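Local coordinates for putative amidohydrolase/peptidase (Burkholderia cenocepacia, PDB 4WJB), which is probably a zinc-dependent hydrolase of the peptidase M20 family, acting on carbon-nitrogen bonds other than peptide bonds, at residues V42-L47 and R52-L57; T68-R73 and P132-I137; A89-G94 and L418-E423; P148-A153 and A373-R378; G154-V159 and G192-H197. All blocks are in the same frame, centred on the assembly; numbering follows the deposited sequence.

Contact 1 (V42-L47 and R52-L57)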
# COMPACT_ATOMS: atom_id res chain seq x y z
N VAL A 42 -14.33 18.97 23.01
CA VAL A 42 -15.58 19.64 22.65
C VAL A 42 -16.17 19.03 21.38
O VAL A 42 -15.50 18.92 20.36
CB VAL A 42 -15.36 21.15 22.46
CG1 VAL A 42 -16.59 21.79 21.81
CG2 VAL A 42 -15.05 21.83 23.79
N CYS A 43 -17.44 18.63 21.47
CA CYS A 43 -18.17 18.15 20.31
C CYS A 43 -19.33 19.10 20.03
O CYS A 43 -20.46 18.89 20.49
CB CYS A 43 -18.68 16.73 20.53
SG CYS A 43 -19.54 16.01 19.10
N ARG A 44 -19.04 20.15 19.26
CA ARG A 44 -20.00 21.22 19.01
C ARG A 44 -20.09 21.48 17.51
O ARG A 44 -19.51 22.44 17.00
CB ARG A 44 -19.57 22.48 19.77
CG ARG A 44 -20.64 23.55 19.91
CD ARG A 44 -20.27 24.57 20.99
NE ARG A 44 -19.05 25.30 20.68
CZ ARG A 44 -18.05 25.50 21.53
NH1 ARG A 44 -18.11 25.03 22.77
NH2 ARG A 44 -16.98 26.18 21.15
N LEU A 45 -20.81 20.61 16.81
CA LEU A 45 -20.90 20.70 15.35
C LEU A 45 -21.69 21.93 14.93
O LEU A 45 -22.57 22.41 15.66
CB LEU A 45 -21.54 19.43 14.77
CG LEU A 45 -20.59 18.28 14.41
CD1 LEU A 45 -19.70 17.89 15.59
CD2 LEU A 45 -21.37 17.08 13.91
N ALA A 46 -21.36 22.45 13.75
CA ALA A 46 -21.97 23.68 13.24
C ALA A 46 -23.49 23.60 13.17
O ALA A 46 -24.05 22.61 12.69
CB ALA A 46 -21.39 24.01 11.87
N LEU A 47 -24.15 24.64 13.66
CA LEU A 47 -25.60 24.82 13.55
C LEU A 47 -26.41 23.78 14.33
O LEU A 47 -27.63 23.67 14.14
CB LEU A 47 -26.03 24.83 12.08
CG LEU A 47 -25.31 25.92 11.28
CD1 LEU A 47 -25.85 26.01 9.86
CD2 LEU A 47 -25.37 27.27 12.00
N ARG A 52 -25.62 26.79 18.65
CA ARG A 52 -26.56 27.87 18.94
C ARG A 52 -26.35 28.43 20.35
O ARG A 52 -26.34 29.65 20.55
CB ARG A 52 -28.00 27.36 18.79
CG ARG A 52 -29.10 28.36 19.16
CD ARG A 52 -30.37 27.60 19.48
NE ARG A 52 -31.59 28.32 19.12
CZ ARG A 52 -32.75 27.72 18.88
NH1 ARG A 52 -32.86 26.40 18.95
NH2 ARG A 52 -33.82 28.45 18.56
N GLU A 53 -26.19 27.54 21.32
CA GLU A 53 -25.96 27.95 22.70
C GLU A 53 -24.67 28.75 22.80
O GLU A 53 -24.61 29.76 23.49
CB GLU A 53 -25.91 26.74 23.64
CG GLU A 53 -25.72 27.12 25.10
CD GLU A 53 -25.63 25.92 26.02
OE1 GLU A 53 -25.78 24.77 25.53
OE2 GLU A 53 -25.42 26.13 27.23
N SER A 54 -23.64 28.28 22.09
CA SER A 54 -22.35 28.96 22.06
C SER A 54 -22.47 30.34 21.42
O SER A 54 -21.90 31.32 21.91
CB SER A 54 -21.33 28.11 21.29
OG SER A 54 -20.09 28.79 21.22
N ARG A 55 -23.21 30.41 20.33
CA ARG A 55 -23.45 31.68 19.64
C ARG A 55 -24.21 32.66 20.54
O ARG A 55 -23.86 33.83 20.65
CB ARG A 55 -24.22 31.44 18.34
CG ARG A 55 -23.41 30.75 17.24
CD ARG A 55 -24.32 30.11 16.19
NE ARG A 55 -23.59 29.78 14.98
CZ ARG A 55 -23.58 30.53 13.89
NH1 ARG A 55 -24.28 31.66 13.86
NH2 ARG A 55 -22.88 30.17 12.82
N ASP A 56 -25.26 32.16 21.18
CA ASP A 56 -26.09 32.98 22.07
C ASP A 56 -25.28 33.57 23.22
O ASP A 56 -25.51 34.71 23.64
CB ASP A 56 -27.26 32.17 22.63
CG ASP A 56 -28.33 31.89 21.59
OD1 ASP A 56 -28.29 32.50 20.51
OD2 ASP A 56 -29.23 31.07 21.88
N LEU A 57 -24.37 32.77 23.76
CA LEU A 57 -23.54 33.20 24.88
C LEU A 57 -22.56 34.29 24.44
O LEU A 57 -22.36 35.27 25.15
CB LEU A 57 -22.78 32.01 25.47
CG LEU A 57 -22.05 32.27 26.79
CD1 LEU A 57 -23.04 32.77 27.82
CD2 LEU A 57 -21.37 31.00 27.29
O HOH W 1 -19.92 26.75 18.57

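Contact 2 (T68-R73 and P132-I137)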
# COMPACT_ATOMS: atom_id res chain seq x y z
N THR A 68 -22.66 46.35 19.30
CA THR A 68 -23.86 46.14 18.50
C THR A 68 -23.68 44.88 17.65
O THR A 68 -22.75 44.80 16.84
CB THR A 68 -24.15 47.34 17.59
OG1 THR A 68 -24.35 48.52 18.38
CG2 THR A 68 -25.40 47.08 16.75
N VAL A 69 -24.56 43.91 17.84
CA VAL A 69 -24.45 42.63 17.14
C VAL A 69 -25.33 42.60 15.89
O VAL A 69 -26.49 43.01 15.93
CB VAL A 69 -24.84 41.46 18.08
CG1 VAL A 69 -25.05 40.17 17.29
CG2 VAL A 69 -23.77 41.26 19.15
N ARG A 70 -24.76 42.15 14.78
CA ARG A 70 -25.52 41.92 13.56
C ARG A 70 -25.23 40.51 13.06
O ARG A 70 -24.20 39.93 13.39
CB ARG A 70 -25.18 42.97 12.49
CG ARG A 70 -23.78 42.86 11.94
CD ARG A 70 -23.44 44.03 11.01
NE ARG A 70 -22.16 43.84 10.33
CZ ARG A 70 -20.98 44.16 10.85
NH1 ARG A 70 -20.91 44.69 12.07
NH2 ARG A 70 -19.87 43.94 10.16
N VAL A 71 -26.16 39.96 12.28
CA VAL A 71 -26.00 38.61 11.73
C VAL A 71 -26.28 38.65 10.22
O VAL A 71 -27.26 39.26 9.80
CB VAL A 71 -26.96 37.61 12.41
CG1 VAL A 71 -26.75 36.20 11.87
CG2 VAL A 71 -26.78 37.63 13.93
N ASP A 72 -25.43 38.02 9.41
CA ASP A 72 -25.67 38.03 7.97
C ASP A 72 -26.38 36.76 7.51
O ASP A 72 -26.70 35.88 8.32
CB ASP A 72 -24.35 38.26 7.18
CG ASP A 72 -23.37 37.09 7.26
OD1 ASP A 72 -23.77 35.94 7.56
OD2 ASP A 72 -22.17 37.33 6.99
N ARG A 73 -26.61 36.65 6.20
CA ARG A 73 -27.46 35.59 5.67
C ARG A 73 -26.81 34.21 5.76
O ARG A 73 -27.49 33.19 5.63
CB ARG A 73 -27.83 35.91 4.22
CG ARG A 73 -28.63 37.21 4.08
CD ARG A 73 -28.93 37.54 2.62
NE ARG A 73 -29.97 36.69 2.06
CZ ARG A 73 -30.34 36.71 0.78
NH1 ARG A 73 -29.74 37.54 -0.07
NH2 ARG A 73 -31.30 35.91 0.36
N PRO A 132 -14.37 51.46 13.94
CA PRO A 132 -15.09 50.41 14.66
C PRO A 132 -14.32 49.10 14.59
O PRO A 132 -13.61 48.85 13.61
CB PRO A 132 -16.42 50.32 13.92
CG PRO A 132 -16.12 50.80 12.54
CD PRO A 132 -15.10 51.90 12.73
N VAL A 133 -14.47 48.27 15.61
CA VAL A 133 -13.88 46.94 15.64
C VAL A 133 -14.97 45.87 15.60
O VAL A 133 -15.87 45.89 16.44
CB VAL A 133 -13.01 46.74 16.90
CG1 VAL A 133 -12.42 45.33 16.94
CG2 VAL A 133 -11.92 47.80 16.96
N ASP A 134 -14.90 44.97 14.63
CA ASP A 134 -15.84 43.85 14.55
C ASP A 134 -15.21 42.59 15.11
O ASP A 134 -14.11 42.24 14.72
CB ASP A 134 -16.27 43.58 13.10
CG ASP A 134 -17.31 44.56 12.60
OD1 ASP A 134 -18.06 45.12 13.43
OD2 ASP A 134 -17.36 44.78 11.37
N VAL A 135 -15.90 41.91 16.03
CA VAL A 135 -15.50 40.57 16.44
C VAL A 135 -16.46 39.58 15.79
O VAL A 135 -17.67 39.70 15.96
CB VAL A 135 -15.49 40.39 17.98
CG1 VAL A 135 -15.03 38.98 18.35
CG2 VAL A 135 -14.59 41.44 18.63
N VAL A 136 -15.91 38.62 15.04
CA VAL A 136 -16.75 37.77 14.19
C VAL A 136 -16.69 36.28 14.54
O VAL A 136 -15.63 35.74 14.87
CB VAL A 136 -16.35 37.93 12.69
CG1 VAL A 136 -14.89 37.56 12.47
CG2 VAL A 136 -17.25 37.09 11.78
N ILE A 137 -17.85 35.63 14.48
CA ILE A 137 -17.91 34.18 14.42
C ILE A 137 -18.31 33.76 13.01
O ILE A 137 -19.40 34.10 12.53
CB ILE A 137 -18.92 33.60 15.40
CG1 ILE A 137 -18.55 33.95 16.84
CG2 ILE A 137 -19.00 32.08 15.23
CD1 ILE A 137 -19.53 33.41 17.86

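Contact 3 (A89-G94 and L418-E423). With EDO (1,2-ethanediol), chain J; SO4 (sulfate ion), chain F.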
# COMPACT_ATOMS: atom_id res chain seq x y z
N ALA A 89 -14.22 52.07 7.56
CA ALA A 89 -14.00 50.65 7.38
C ALA A 89 -13.50 50.03 8.68
O ALA A 89 -12.60 50.58 9.33
CB ALA A 89 -13.00 50.40 6.25
N PRO A 90 -14.10 48.91 9.09
CA PRO A 90 -13.78 48.33 10.39
C PRO A 90 -12.49 47.53 10.40
O PRO A 90 -12.01 47.07 9.36
CB PRO A 90 -14.97 47.40 10.64
CG PRO A 90 -15.35 46.94 9.27
CD PRO A 90 -15.18 48.17 8.41
N VAL A 91 -11.92 47.38 11.59
CA VAL A 91 -10.94 46.35 11.84
C VAL A 91 -11.70 45.14 12.36
O VAL A 91 -12.52 45.27 13.27
CB VAL A 91 -9.86 46.79 12.85
CG1 VAL A 91 -8.94 45.61 13.19
CG2 VAL A 91 -9.06 47.95 12.28
N MET A 92 -11.45 43.97 11.78
CA MET A 92 -12.20 42.77 12.11
C MET A 92 -11.28 41.72 12.72
O MET A 92 -10.13 41.59 12.32
CB MET A 92 -12.91 42.20 10.87
CG MET A 92 -13.70 40.91 11.12
SD MET A 92 -14.78 40.41 9.75
CE MET A 92 -13.60 40.29 8.40
N THR A 93 -11.78 40.99 13.71
CA THR A 93 -11.03 39.89 14.28
C THR A 93 -12.00 38.81 14.73
O THR A 93 -13.14 39.09 15.07
CB THR A 93 -10.14 40.33 15.46
OG1 THR A 93 -9.29 39.25 15.85
CG2 THR A 93 -10.97 40.78 16.65
N GLY A 94 -11.55 37.56 14.72
CA GLY A 94 -12.41 36.49 15.15
C GLY A 94 -12.05 35.19 14.47
O GLY A 94 -11.01 35.08 13.81
N LEU A 418 -5.63 47.31 18.04
CA LEU A 418 -5.58 48.69 18.49
C LEU A 418 -4.84 49.57 17.49
O LEU A 418 -5.35 50.61 17.09
CB LEU A 418 -4.92 48.78 19.86
CG LEU A 418 -4.84 50.19 20.43
CD1 LEU A 418 -6.23 50.83 20.47
CD2 LEU A 418 -4.22 50.18 21.82
N GLN A 419 -3.65 49.14 17.06
CA GLN A 419 -2.86 49.93 16.12
C GLN A 419 -3.61 50.17 14.81
O GLN A 419 -3.63 51.29 14.30
CB GLN A 419 -1.51 49.25 15.83
CG GLN A 419 -0.68 50.01 14.81
CD GLN A 419 0.66 49.36 14.54
OE1 GLN A 419 1.17 48.59 15.36
NE2 GLN A 419 1.24 49.66 13.39
N SER A 420 -4.22 49.12 14.27
CA SER A 420 -4.89 49.22 12.98
C SER A 420 -6.19 50.02 13.06
O SER A 420 -6.58 50.68 12.09
CB SER A 420 -5.18 47.82 12.42
OG SER A 420 -6.00 47.08 13.31
N ALA A 421 -6.84 49.97 14.22
CA ALA A 421 -8.09 50.71 14.44
C ALA A 421 -7.86 52.20 14.69
O ALA A 421 -8.81 52.99 14.71
CB ALA A 421 -8.86 50.10 15.62
N GLN A 422 -6.60 52.58 14.88
CA GLN A 422 -6.28 53.99 15.09
C GLN A 422 -5.66 54.60 13.84
O GLN A 422 -5.33 55.79 13.83
CB GLN A 422 -5.34 54.17 16.29
CG GLN A 422 -5.89 53.64 17.61
CD GLN A 422 -6.95 54.52 18.23
OE1 GLN A 422 -7.76 55.15 17.53
NE2 GLN A 422 -6.98 54.56 19.56
N GLU A 423 -5.50 53.79 12.80
CA GLU A 423 -4.98 54.27 11.53
C GLU A 423 -6.03 55.07 10.75
O GLU A 423 -7.16 54.63 10.58
CB GLU A 423 -4.51 53.09 10.68
CG GLU A 423 -3.30 52.38 11.24
CD GLU A 423 -2.82 51.25 10.35
OE1 GLU A 423 -3.64 50.71 9.58
OE2 GLU A 423 -1.62 50.91 10.42
C1 EDO J . -10.18 37.30 10.78
O1 EDO J . -11.45 37.91 10.96
C2 EDO J . -10.37 36.00 10.00
O2 EDO J . -11.22 35.13 10.75
S SO4 F . -11.79 54.90 5.73
O1 SO4 F . -10.72 54.36 4.90
O2 SO4 F . -13.00 54.12 5.53
O3 SO4 F . -11.41 54.87 7.13
O4 SO4 F . -12.04 56.30 5.38

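Contact 4 (P148-A153 and A373-R378)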
# COMPACT_ATOMS: atom_id res chain seq x y z
N PRO A 148 -18.25 22.22 2.07
CA PRO A 148 -16.84 22.15 2.47
C PRO A 148 -16.52 22.98 3.71
O PRO A 148 -17.38 23.71 4.22
CB PRO A 148 -16.12 22.72 1.25
CG PRO A 148 -17.05 23.80 0.79
CD PRO A 148 -18.46 23.28 1.06
N ALA A 149 -15.28 22.88 4.17
CA ALA A 149 -14.77 23.70 5.27
C ALA A 149 -14.71 25.17 4.88
O ALA A 149 -14.63 25.49 3.69
CB ALA A 149 -13.39 23.21 5.69
N MET A 150 -14.76 26.06 5.87
CA MET A 150 -14.58 27.49 5.65
C MET A 150 -15.57 28.05 4.63
O MET A 150 -15.26 28.98 3.90
CB MET A 150 -13.15 27.79 5.18
CG MET A 150 -12.07 27.57 6.24
SD MET A 150 -10.50 26.93 5.58
CE MET A 150 -10.16 28.08 4.25
N VAL A 151 -16.77 27.47 4.58
CA VAL A 151 -17.72 27.82 3.52
C VAL A 151 -18.27 29.23 3.70
O VAL A 151 -18.53 29.92 2.71
CB VAL A 151 -18.89 26.81 3.45
CG1 VAL A 151 -19.68 26.77 4.75
CG2 VAL A 151 -19.81 27.14 2.27
N SER A 152 -18.41 29.69 4.95
CA SER A 152 -19.08 30.96 5.20
C SER A 152 -18.15 32.15 5.04
O SER A 152 -18.52 33.17 4.46
CB SER A 152 -19.70 30.98 6.60
OG SER A 152 -20.55 32.10 6.75
N ALA A 153 -16.92 32.03 5.54
CA ALA A 153 -15.91 33.02 5.24
C ALA A 153 -15.67 33.00 3.73
O ALA A 153 -15.32 34.02 3.14
CB ALA A 153 -14.62 32.74 6.01
N ALA A 373 -9.33 33.05 7.83
CA ALA A 373 -8.53 34.20 7.45
C ALA A 373 -7.88 34.05 6.08
O ALA A 373 -7.61 35.04 5.41
CB ALA A 373 -7.45 34.47 8.50
N CYS A 374 -7.64 32.80 5.67
CA CYS A 374 -7.04 32.53 4.36
C CYS A 374 -7.93 33.03 3.23
O CYS A 374 -7.44 33.49 2.20
CB CYS A 374 -6.75 31.04 4.20
SG CYS A 374 -5.50 30.41 5.36
N TYR A 375 -9.24 32.93 3.42
CA TYR A 375 -10.21 33.42 2.45
C TYR A 375 -10.44 34.92 2.61
O TYR A 375 -10.54 35.66 1.63
CB TYR A 375 -11.54 32.66 2.57
CG TYR A 375 -11.52 31.24 2.00
CD1 TYR A 375 -10.48 30.80 1.19
CD2 TYR A 375 -12.56 30.35 2.28
CE1 TYR A 375 -10.48 29.50 0.67
CE2 TYR A 375 -12.57 29.06 1.77
CZ TYR A 375 -11.52 28.65 0.96
OH TYR A 375 -11.53 27.37 0.46
N VAL A 376 -10.50 35.38 3.86
CA VAL A 376 -10.74 36.79 4.14
C VAL A 376 -9.61 37.64 3.57
O VAL A 376 -9.81 38.79 3.20
CB VAL A 376 -10.91 37.03 5.66
CG1 VAL A 376 -11.15 38.53 5.97
CG2 VAL A 376 -12.06 36.19 6.18
N ALA A 377 -8.43 37.04 3.46
CA ALA A 377 -7.28 37.72 2.87
C ALA A 377 -7.56 38.19 1.43
O ALA A 377 -6.91 39.12 0.95
CB ALA A 377 -6.06 36.80 2.90
N ARG A 378 -8.53 37.57 0.77
CA ARG A 378 -8.92 37.98 -0.58
C ARG A 378 -9.67 39.31 -0.64
O ARG A 378 -9.67 39.97 -1.68
CB ARG A 378 -9.81 36.91 -1.23
CG ARG A 378 -9.14 35.56 -1.43
CD ARG A 378 -10.02 34.66 -2.28
NE ARG A 378 -9.51 33.29 -2.29
CZ ARG A 378 -9.92 32.35 -3.12
NH1 ARG A 378 -10.85 32.62 -4.03
NH2 ARG A 378 -9.40 31.13 -3.05
O HOH W 2 -13.35 25.57 1.27

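Contact 5 (G154-V159 and G192-H197)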
# COMPACT_ATOMS: atom_id res chain seq x y z
N GLY A 154 -15.89 31.84 3.13
CA GLY A 154 -15.79 31.69 1.68
C GLY A 154 -16.80 32.56 0.95
O GLY A 154 -16.43 33.30 0.03
N VAL A 155 -18.07 32.47 1.33
CA VAL A 155 -19.10 33.33 0.75
C VAL A 155 -18.77 34.80 1.00
O VAL A 155 -18.91 35.64 0.12
CB VAL A 155 -20.50 33.02 1.32
CG1 VAL A 155 -21.54 33.93 0.68
CG2 VAL A 155 -20.86 31.56 1.08
N PHE A 156 -18.30 35.09 2.21
CA PHE A 156 -17.92 36.45 2.59
C PHE A 156 -16.83 36.98 1.66
O PHE A 156 -16.78 38.17 1.35
CB PHE A 156 -17.44 36.48 4.05
CG PHE A 156 -17.13 37.86 4.57
CD1 PHE A 156 -15.88 38.44 4.37
CD2 PHE A 156 -18.07 38.57 5.30
CE1 PHE A 156 -15.59 39.70 4.86
CE2 PHE A 156 -17.79 39.83 5.80
CZ PHE A 156 -16.55 40.40 5.58
N SER A 157 -15.98 36.07 1.19
CA SER A 157 -14.76 36.45 0.49
C SER A 157 -14.80 36.19 -1.01
O SER A 157 -13.80 36.37 -1.70
CB SER A 157 -13.57 35.72 1.10
OG SER A 157 -13.50 35.94 2.50
N GLY A 158 -15.96 35.75 -1.52
CA GLY A 158 -16.12 35.55 -2.95
C GLY A 158 -15.68 34.19 -3.45
O GLY A 158 -15.67 33.93 -4.65
N VAL A 159 -15.30 33.30 -2.53
CA VAL A 159 -14.92 31.94 -2.91
C VAL A 159 -16.14 31.17 -3.38
O VAL A 159 -16.09 30.43 -4.36
CB VAL A 159 -14.24 31.19 -1.75
CG1 VAL A 159 -13.79 29.79 -2.20
CG2 VAL A 159 -13.07 31.99 -1.20
N GLY A 192 -20.56 39.82 3.33
CA GLY A 192 -19.42 40.46 2.70
C GLY A 192 -19.83 41.60 1.78
O GLY A 192 -20.94 42.14 1.89
N GLY A 193 -18.93 41.97 0.88
CA GLY A 193 -19.22 43.00 -0.10
C GLY A 193 -19.06 44.43 0.39
O GLY A 193 -19.54 45.36 -0.25
N TYR A 194 -18.38 44.61 1.53
CA TYR A 194 -18.12 45.95 2.05
C TYR A 194 -16.65 46.09 2.44
O TYR A 194 -16.00 45.09 2.75
CB TYR A 194 -19.04 46.26 3.24
CG TYR A 194 -18.87 45.31 4.40
CD1 TYR A 194 -17.89 45.52 5.36
CD2 TYR A 194 -19.69 44.20 4.53
CE1 TYR A 194 -17.73 44.65 6.42
CE2 TYR A 194 -19.53 43.31 5.58
CZ TYR A 194 -18.55 43.54 6.52
OH TYR A 194 -18.40 42.67 7.57
N PRO A 195 -16.11 47.32 2.41
CA PRO A 195 -14.70 47.57 2.74
C PRO A 195 -14.34 47.17 4.18
O PRO A 195 -15.04 47.53 5.12
CB PRO A 195 -14.56 49.08 2.56
CG PRO A 195 -15.64 49.46 1.61
CD PRO A 195 -16.78 48.54 1.91
N VAL A 196 -13.24 46.43 4.32
CA VAL A 196 -12.69 46.10 5.63
C VAL A 196 -11.27 46.66 5.72
O VAL A 196 -10.45 46.41 4.84
CB VAL A 196 -12.68 44.58 5.88
CG1 VAL A 196 -11.90 44.23 7.14
CG2 VAL A 196 -14.09 44.05 5.98
N HIS A 197 -10.98 47.43 6.77
CA HIS A 197 -9.68 48.09 6.88
C HIS A 197 -8.56 47.07 7.06
O HIS A 197 -7.54 47.13 6.38
CB HIS A 197 -9.67 49.08 8.05
CG HIS A 197 -8.36 49.78 8.23
ND1 HIS A 197 -7.88 50.70 7.33
CD2 HIS A 197 -7.42 49.66 9.19
CE1 HIS A 197 -6.70 51.14 7.74
NE2 HIS A 197 -6.39 50.52 8.86
O HOH W 3 -16.29 40.98 1.38

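Contact 1 (V42-L47 and R52-L57)
The guanidinium of R44 meets S54 partly through a water: R44 NE gives its proton to the water at 2.7 Å, and the same water makes a weak, longer link of 3.3 Å to S54 OG. No direct hydrogen bond joins the two segments. They form a loop-to-helix contact within the zinc-binding domain of the M20 fold, where 42-47, the end of the loop after helix 21-31, folds back beside helix 49-64. R44 CG lies anti to the backbone N (chi1 -164°), and a bend at chi3 (63°) turns the flat end of the chain across S54. S54 CB approaches R44 NE to 3.7 Å, while S54 OG lies over one face of the guanidinium. V42 CG1 takes the opposite face, so the group has a neighbour on each face, both displaced toward the rim. Its remaining nitrogens are tied to backbone carbonyls, NH1 to I34 O and NH2 to A97 O, so this buried cation is held by two loop carbonyls and a water rather than by the helix. M31 of helix 21-31 touches both R44 and S54. R44 lies about 8 Å, side chain to side chain, from H96 and D107, which bind zinc. At the helix end of the loop the chemistry is apolar against charged. The R55 chain runs extended to its guanidinium, which is bonded to D51, G75 O and T139 OG1; over one face of that group lies a methyl of L47, with L47 CD2 3.9 Å from R55 NH2.

Contact 2 (T68-R73 and P132-I137)
R70 and D134 form a bidentate salt bridge, the only direct contact between 68-73 and 132-137. It reaches across strand 77-81, which pairs antiparallel with both strands in the sheet of the catalytic domain. Two hydrogen bonds make it up. R70 NH2 donates to D134 OD2 at 2.9 Å with an N-H...O angle of 175°, and R70 NH1 donates to D134 OD1 at 3.2 Å, almost as straight. The grip is end-on, one nitrogen to each oxygen, and both oxygens lie close to the guanidinium plane. The carboxylate is not coplanar with it: the two planes are 53° apart, and each oxygen is met from above the carboxylate plane. R70 CG sits between the backbone N and the carbonyl carbon (chi1 68°), from where the extended chain spans the distance to D134.

R70 packs against F78 and R80 of the intervening strand. R80 NE forms a second salt bridge to D134 OD1, and R70 NH2 also bonds to Y194 OH.

With two arginines directed at one buried carboxylate, D134 is probably held in its ionised form, and the paired bonds restrict rotation of the R70 guanidinium.

Contact 3 (A89-G94 and L418-E423)
V91 reaches from the start of strand 91-96 to the last turn of helix 403-421, where it meets S420 and A421. Its CB points at the helix and already lies 3.9 Å from S420 OG. From there the two methyls straddle the serine oxygen: V91 CG1 and V91 CG2 each approach S420 OG to 3.3 Å. CG1 is anti to the backbone N (chi1 174°), which places CG2 beside that N and toward A421, 3.6 Å from A421 N and 4.0 Å from A421 CB. No hydrogen bond crosses the contact. S420 OG instead turns back to its own helix, chiefly to V417 O, with A416 O also within bonding range, and is satisfied there.

Before the strand, A89 N donates to sulfate O2 at 3.1 Å; this ion, probably from the crystallisation liquor, is also bound by R85.

In the catalytic domain the helix thus lies against the sheet through small side chains. V91 also touches V417, one turn before A421, while A421 packs on V133 of strand 133-138, the parallel neighbour of strand 91-96, whose other side is paired with parallel strand 198-204; the carboxylate of E423 bonds to H197 just before that strand.

Contact 4 (P148-A153 and A373-R378)
The thioether end of M150 lies over the Y375 ring, its terminal methyl centred on one face. The two side chains cross at about a right angle. M150 CE stands 3.6 Å from the centroid of the Y375 ring and 13° from its normal, a CH-pi contact; SD is farther up on that face, 5.2 Å from the centroid, which adds a Met-aromatic component. This pairing joins the loop leading into helix 151-157 to helix 372-376 in the catalytic domain of the M20 family. Bends at chi2 and chi3 (145° and 51°) fold the methionine so that its methyl, rather than its sulfur, faces the ring.

The ring edge is occupied as well. M150 O lies in the ring plane, 3.4 Å from Y375 CD2, so one residue meets the tyrosine both from above and from the side. On helix 151-157 itself, A153 packs its CB on V376 CG2 at 4.3 Å, and W138 touches both of these residues.

M150 occupies the N-cap position of its helix with left-handed backbone angles, and its side chain touches E141, a residue seen to bind zinc in a structure of this protein, although not in this chain. The phenol end of Y375 is tied back to the loop by one water, which donates to A149 O and lies 2.7 Å from Y375 OH.

Contact 5 (G154-V159 and G192-H197)
The backbones approach closely where G192 passes the last turn of helix 151-157, with F156 CA and G192 CA 4.3 Å apart. G192 has positive phi, and a CB there would run into F156 O, so the close approach depends on glycine. The F156 ring lies flat against it: G192 CA stands over one face, 3.8 Å from the ring centroid in a CH-pi contact, and F156 CD2 is 3.4 Å from G192 N. Setting CG anti to the backbone N (chi1 -175°) swings the phenyl off the helix toward the 192-197 loop.

The helix itself ends in a Schellman motif at G158, whose positive phi accompanies the bond from V159 N back to G154 O and a weak one from G158 N to V155 O. The loop it meets leads on into strand 198-204.

Y194 meets the phenyl at its outer end in an offset edge-to-face pair, planes 89° apart, the edge of F156 directed toward the tyrosine face. Y194 OH lies in the F156 ring plane, 3.4 Å from CE2. V196 CG2 reaches the same outer edge, and W138 of strand 133-138 also pairs edge-to-face with F156. One water bridges the backbones, donating to F156 O and accepting from G193 N at 2.9 Å.

Overall arrangement
All five contacts belong to the zinc-binding domain. Contact 4 lies closest to the chain's centre; contacts 1, 3 and 4 are buried, contact 2 only partly so, and contact 5 has an exposed glycine, G193, at its margin. Contacts 2 and 3 share the sheet through hydrogen-bonded strands 91-96 and 133-138, yet contact 2 is an ion pair and contact 3 sets valine methyls against a serine oxygen and an alanine. Contact 5 links contacts 2 and 3, and shares helix 151-157 with contact 4; both of these rest on aromatic rings. Contact 1, built around arginines, touches none of the others. The side chains of M150 in contact 4 and R44 in contact 1 lie about 8 and 11 Å from the zinc.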